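Local structure of succinate-semialdehyde dehydrogenase (Synechococcus sp., 4ITA) at residues 281-294 and 336-349. The protein is an aldehyde dehydrogenase that probably oxidises succinic semialdehyde to succinate with NADP+. Numbering follows the deposited sequence.
Sequences LEKLHLKFASLKIG and LDRAGYFYPPTILT. With EDO (1,2-ethanediol), chain G.
I347 points from strand 346-349 toward helix 281-289. Its CD1 lies over one face of the F288 ring, 4.2 Å from the centroid, in a CH-pi contact displaced toward the rim. The same methyl sits 3.6 Å from H285 CA. CG1 of I347 is anti to its own carbonyl carbon (chi1 -60°), which carries CD1 to the helix and leaves CG2 for L281 CD1. L281 uses its other branch as well: CD2 meets T349 CG2 at 4.1 Å. The F288 ring has T346 O at its edge, and its CD2 lies 3.9 Å from P345 CB. With an alanine at F288, I347 CD1 would probably lose its aromatic face and a gap would open beside P345. L291 CD1 touches P345 CG.

Beyond the helix, I293 splits its branches. CD1 touches P345 CD at 3.7 Å. CG2, anti to the backbone N, touches F342 CD2 at 3.6 Å and also reaches L336 CD1. G294 O lies in the plane of the F342 ring at its edge, 3.4 Å from CE2. R338 NE lies over one face of that ring. T253 of helix 245-257 also touches F288. The helix packs on the strand through apolar side chains, the two running nearly antiparallel (153°), and the loop after the helix packs on the loop before the strand. This is helix-on-sheet packing in the alpha/beta domain of the aldehyde dehydrogenase fold built on the seven-stranded mixed sheet.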
loop_
_atom_site.group_PDB
_atom_site.type_symbol
_atom_site.label_atom_id
_atom_site.label_comp_id
_atom_site.label_asym_id
_atom_site.label_seq_id
_atom_site.Cartn_x
_atom_site.Cartn_y
_atom_site.Cartn_z
ATOM N N LEU A 281 -11.331 30.151 25.290
ATOM C CA LEU A 281 -12.700 29.701 25.064
ATOM C C LEU A 281 -13.663 30.871 24.882
ATOM O O LEU A 281 -14.562 30.809 24.041
ATOM C CB LEU A 281 -13.175 28.783 26.190
ATOM C CG LEU A 281 -14.581 28.203 26.014
ATOM C CD1 LEU A 281 -14.727 27.500 24.663
ATOM C CD2 LEU A 281 -14.911 27.255 27.156
ATOM N N GLU A 282 -13.489 31.932 25.669
ATOM C CA GLU A 282 -14.346 33.105 25.503
ATOM C C GLU A 282 -14.171 33.683 24.106
ATOM O O GLU A 282 -15.144 34.012 23.427
ATOM C CB GLU A 282 -14.049 34.182 26.559
ATOM C CG GLU A 282 -14.721 35.530 26.238
ATOM C CD GLU A 282 -14.635 36.557 27.359
ATOM O OE1 GLU A 282 -15.322 36.376 28.380
ATOM O OE2 GLU A 282 -13.902 37.562 27.206
ATOM N N LYS A 283 -12.920 33.808 23.680
ATOM C CA LYS A 283 -12.615 34.357 22.365
ATOM C C LYS A 283 -13.111 33.459 21.229
ATOM O O LYS A 283 -13.555 33.958 20.191
ATOM C CB LYS A 283 -11.121 34.676 22.244
ATOM C CG LYS A 283 -10.726 35.879 23.097
ATOM C CD LYS A 283 -9.239 36.189 23.052
ATOM C CE LYS A 283 -8.968 37.543 23.699
ATOM N NZ LYS A 283 -7.514 37.817 23.842
ATOM N N LEU A 284 -13.066 32.144 21.433
ATOM C CA LEU A 284 -13.560 31.204 20.426
ATOM C C LEU A 284 -15.079 31.330 20.314
ATOM O O LEU A 284 -15.646 31.366 19.218
ATOM C CB LEU A 284 -13.178 29.773 20.811
ATOM C CG LEU A 284 -13.444 28.716 19.737
ATOM C CD1 LEU A 284 -12.378 28.795 18.660
ATOM C CD2 LEU A 284 -13.508 27.323 20.351
ATOM N N HIS A 285 -15.727 31.393 21.472
ATOM C CA HIS A 285 -17.163 31.614 21.584
ATOM C C HIS A 285 -17.570 32.874 20.811
ATOM O O HIS A 285 -18.469 32.840 19.974
ATOM C CB HIS A 285 -17.502 31.751 23.075
ATOM C CG HIS A 285 -18.964 31.837 23.382
ATOM N ND1 HIS A 285 -19.434 31.931 24.673
ATOM C CD2 HIS A 285 -20.057 31.842 22.582
ATOM C CE1 HIS A 285 -20.752 31.989 24.657
ATOM N NE2 HIS A 285 -21.156 31.939 23.400
ATOM N N LEU A 286 -16.883 33.981 21.071
ATOM C CA LEU A 286 -17.155 35.238 20.379
ATOM C C LEU A 286 -16.970 35.135 18.862
ATOM O O LEU A 286 -17.791 35.638 18.096
ATOM C CB LEU A 286 -16.264 36.341 20.954
ATOM C CG LEU A 286 -16.572 36.715 22.410
ATOM C CD1 LEU A 286 -15.429 37.539 22.996
ATOM C CD2 LEU A 286 -17.883 37.476 22.505
ATOM N N LYS A 287 -15.897 34.479 18.427
ATOM C CA LYS A 287 -15.632 34.369 16.996
ATOM C C LYS A 287 -16.705 33.521 16.304
ATOM O O LYS A 287 -17.218 33.887 15.246
ATOM C CB LYS A 287 -14.229 33.801 16.749
ATOM C CG LYS A 287 -13.637 34.177 15.400
ATOM C CD LYS A 287 -13.335 35.672 15.329
ATOM C CE LYS A 287 -13.073 36.127 13.900
ATOM N NZ LYS A 287 -13.047 37.617 13.778
ATOM N N PHE A 288 -17.069 32.396 16.912
ATOM C CA PHE A 288 -18.103 31.538 16.334
ATOM C C PHE A 288 -19.438 32.281 16.282
ATOM O O PHE A 288 -20.193 32.146 15.312
ATOM C CB PHE A 288 -18.295 30.263 17.159
ATOM C CG PHE A 288 -17.324 29.141 16.851
ATOM C CD1 PHE A 288 -15.968 29.376 16.685
ATOM C CD2 PHE A 288 -17.782 27.830 16.804
ATOM C CE1 PHE A 288 -15.088 28.318 16.439
ATOM C CE2 PHE A 288 -16.907 26.774 16.561
ATOM C CZ PHE A 288 -15.561 27.023 16.383
ATOM N N ALA A 289 -19.723 33.061 17.327
ATOM C CA ALA A 289 -21.028 33.700 17.480
ATOM C C ALA A 289 -21.343 34.696 16.370
ATOM O O ALA A 289 -22.507 34.924 16.049
ATOM C CB ALA A 289 -21.132 34.373 18.846
ATOM N N SER A 290 -20.307 35.281 15.780
ATOM C CA SER A 290 -20.505 36.318 14.775
ATOM C C SER A 290 -20.209 35.891 13.332
ATOM O O SER A 290 -20.150 36.725 12.430
ATOM C CB SER A 290 -19.755 37.589 15.176
ATOM O OG SER A 290 -20.387 38.186 16.300
ATOM N N LEU A 291 -20.045 34.589 13.110
ATOM C CA LEU A 291 -19.936 34.084 11.745
ATOM C C LEU A 291 -21.246 34.323 10.995
ATOM O O LEU A 291 -22.324 34.196 11.564
ATOM C CB LEU A 291 -19.585 32.595 11.749
ATOM C CG LEU A 291 -18.194 32.274 12.297
ATOM C CD1 LEU A 291 -18.006 30.769 12.437
ATOM C CD2 LEU A 291 -17.110 32.865 11.408
ATOM N N LYS A 292 -21.149 34.678 9.717
ATOM C CA LYS A 292 -22.341 34.954 8.921
ATOM C C LYS A 292 -22.874 33.682 8.277
ATOM O O LYS A 292 -22.172 33.027 7.500
ATOM C CB LYS A 292 -22.052 36.005 7.851
ATOM C CG LYS A 292 -23.311 36.535 7.181
ATOM C CD LYS A 292 -23.018 37.741 6.315
ATOM C CE LYS A 292 -24.215 38.682 6.248
ATOM N NZ LYS A 292 -23.919 39.917 5.465
ATOM N N ILE A 293 -24.111 33.336 8.609
ATOM C CA ILE A 293 -24.762 32.160 8.056
ATOM C C ILE A 293 -25.742 32.605 6.979
ATOM O O ILE A 293 -26.516 33.540 7.186
ATOM C CB ILE A 293 -25.524 31.386 9.152
ATOM C CG1 ILE A 293 -24.629 31.172 10.378
ATOM C CG2 ILE A 293 -26.056 30.057 8.614
ATOM C CD1 ILE A 293 -25.379 30.712 11.622
ATOM N N GLY A 294 -25.718 31.950 5.825
ATOM C CA GLY A 294 -26.644 32.321 4.773
ATOM C C GLY A 294 -26.354 31.669 3.441
ATOM O O GLY A 294 -25.717 30.617 3.370
ATOM N N LEU A 336 -31.155 25.221 12.253
ATOM C CA LEU A 336 -31.820 26.508 12.089
ATOM C C LEU A 336 -33.212 26.315 11.506
ATOM O O LEU A 336 -33.444 25.395 10.724
ATOM C CB LEU A 336 -30.998 27.440 11.201
ATOM C CG LEU A 336 -29.611 27.772 11.754
ATOM C CD1 LEU A 336 -28.970 28.888 10.955
ATOM C CD2 LEU A 336 -29.694 28.153 13.223
ATOM N N ASP A 337 -34.135 27.185 11.900
ATOM C CA ASP A 337 -35.497 27.131 11.392
ATOM C C ASP A 337 -35.592 27.898 10.080
ATOM O O ASP A 337 -36.059 29.037 10.043
ATOM C CB ASP A 337 -36.473 27.717 12.414
ATOM C CG ASP A 337 -37.918 27.526 12.010
ATOM O OD1 ASP A 337 -38.767 28.323 12.460
ATOM O OD2 ASP A 337 -38.203 26.577 11.249
ATOM N N ARG A 338 -35.133 27.268 9.006
ATOM C CA ARG A 338 -35.162 27.883 7.686
ATOM C C ARG A 338 -34.996 26.825 6.613
ATOM O O ARG A 338 -34.608 25.691 6.899
ATOM C CB ARG A 338 -34.042 28.906 7.553
ATOM C CG ARG A 338 -32.662 28.280 7.623
ATOM C CD ARG A 338 -31.595 29.332 7.815
ATOM N NE ARG A 338 -31.354 30.103 6.603
ATOM C CZ ARG A 338 -30.556 31.164 6.542
ATOM N NH1 ARG A 338 -29.926 31.581 7.633
ATOM N NH2 ARG A 338 -30.388 31.809 5.395
ATOM N N ALA A 339 -35.287 27.210 5.376
ATOM C CA ALA A 339 -35.087 26.335 4.230
ATOM C C ALA A 339 -33.607 26.012 4.063
ATOM O O ALA A 339 -32.745 26.857 4.304
ATOM C CB ALA A 339 -35.629 26.985 2.967
ATOM N N GLY A 340 -33.329 24.786 3.644
ATOM C CA GLY A 340 -31.956 24.354 3.454
ATOM C C GLY A 340 -31.416 23.657 4.684
ATOM O O GLY A 340 -31.958 23.798 5.782
ATOM N N TYR A 341 -30.329 22.916 4.512
ATOM C CA TYR A 341 -29.826 22.048 5.574
ATOM C C TYR A 341 -28.886 22.776 6.541
ATOM O O TYR A 341 -27.746 22.354 6.742
ATOM C CB TYR A 341 -29.121 20.828 4.970
ATOM C CG TYR A 341 -29.890 20.149 3.859
ATOM C CD1 TYR A 341 -31.247 19.874 3.988
ATOM C CD2 TYR A 341 -29.258 19.797 2.672
ATOM C CE1 TYR A 341 -31.949 19.258 2.966
ATOM C CE2 TYR A 341 -29.950 19.182 1.649
ATOM C CZ TYR A 341 -31.292 18.913 1.802
ATOM O OH TYR A 341 -31.978 18.301 0.778
ATOM N N PHE A 342 -29.374 23.858 7.144
ATOM C CA PHE A 342 -28.539 24.738 7.950
ATOM C C PHE A 342 -28.383 24.265 9.389
ATOM O O PHE A 342 -29.366 23.960 10.070
ATOM C CB PHE A 342 -29.081 26.171 7.923
ATOM C CG PHE A 342 -28.805 26.901 6.635
ATOM C CD1 PHE A 342 -29.728 26.893 5.597
ATOM C CD2 PHE A 342 -27.623 27.604 6.468
ATOM C CE1 PHE A 342 -29.470 27.566 4.414
ATOM C CE2 PHE A 342 -27.355 28.275 5.290
ATOM C CZ PHE A 342 -28.284 28.258 4.261
ATOM N N TYR A 343 -27.130 24.202 9.830
ATOM C CA TYR A 343 -26.777 23.936 11.222
ATOM C C TYR A 343 -25.759 24.993 11.653
ATOM O O TYR A 343 -24.796 25.254 10.935
ATOM C CB TYR A 343 -26.189 22.529 11.371
ATOM C CG TYR A 343 -26.239 22.020 12.789
ATOM C CD1 TYR A 343 -27.336 21.305 13.247
ATOM C CD2 TYR A 343 -25.205 22.268 13.677
ATOM C CE1 TYR A 343 -27.405 20.848 14.546
ATOM C CE2 TYR A 343 -25.265 21.817 14.986
ATOM C CZ TYR A 343 -26.365 21.107 15.411
ATOM O OH TYR A 343 -26.415 20.656 16.710
ATOM N N PRO A 344 -25.977 25.631 12.814
ATOM C CA PRO A 344 -25.144 26.772 13.207
ATOM C C PRO A 344 -23.816 26.357 13.831
ATOM O O PRO A 344 -23.706 25.249 14.363
ATOM C CB PRO A 344 -26.004 27.456 14.272
ATOM C CG PRO A 344 -26.700 26.321 14.930
ATOM C CD PRO A 344 -27.021 25.354 13.810
ATOM N N PRO A 345 -22.808 27.236 13.761
ATOM C CA PRO A 345 -21.587 27.037 14.549
ATOM C C PRO A 345 -21.944 26.720 15.996
ATOM O O PRO A 345 -22.775 27.403 16.597
ATOM C CB PRO A 345 -20.894 28.395 14.444
ATOM C CG PRO A 345 -21.311 28.900 13.089
ATOM C CD PRO A 345 -22.747 28.465 12.946
ATOM N N THR A 346 -21.321 25.681 16.536
ATOM C CA THR A 346 -21.704 25.138 17.828
ATOM C C THR A 346 -20.456 24.820 18.636
ATOM O O THR A 346 -19.450 24.376 18.086
ATOM C CB THR A 346 -22.543 23.855 17.643
ATOM O OG1 THR A 346 -23.761 24.172 16.961
ATOM C CG2 THR A 346 -22.879 23.190 18.977
ATOM N N ILE A 347 -20.523 25.055 19.945
ATOM C CA ILE A 347 -19.435 24.694 20.840
ATOM C C ILE A 347 -19.989 23.875 21.991
ATOM O O ILE A 347 -20.942 24.305 22.654
ATOM C CB ILE A 347 -18.703 25.937 21.391
ATOM C CG1 ILE A 347 -18.096 26.762 20.246
ATOM C CG2 ILE A 347 -17.640 25.526 22.414
ATOM C CD1 ILE A 347 -17.578 28.129 20.676
ATOM N N LEU A 348 -19.411 22.692 22.196
ATOM C CA LEU A 348 -19.774 21.802 23.298
ATOM C C LEU A 348 -18.634 21.725 24.301
ATOM O O LEU A 348 -17.459 21.595 23.929
ATOM C CB LEU A 348 -20.083 20.392 22.783
ATOM C CG LEU A 348 -21.165 20.236 21.711
ATOM C CD1 LEU A 348 -21.270 18.784 21.263
ATOM C CD2 LEU A 348 -22.509 20.757 22.197
ATOM N N THR A 349 -18.991 21.806 25.580
ATOM C CA THR A 349 -18.027 21.730 26.666
ATOM C C THR A 349 -18.500 20.712 27.695
ATOM O O THR A 349 -19.644 20.243 27.641
ATOM C CB THR A 349 -17.883 23.089 27.369
ATOM O OG1 THR A 349 -19.121 23.424 28.009
ATOM C CG2 THR A 349 -17.518 24.188 26.369
HETATM C C1 EDO G . -34.454 20.826 5.548
HETATM O O1 EDO G . -33.695 21.235 6.693
HETATM C C2 EDO G . -35.112 22.046 4.910
HETATM O O2 EDO G . -35.518 22.946 5.947
#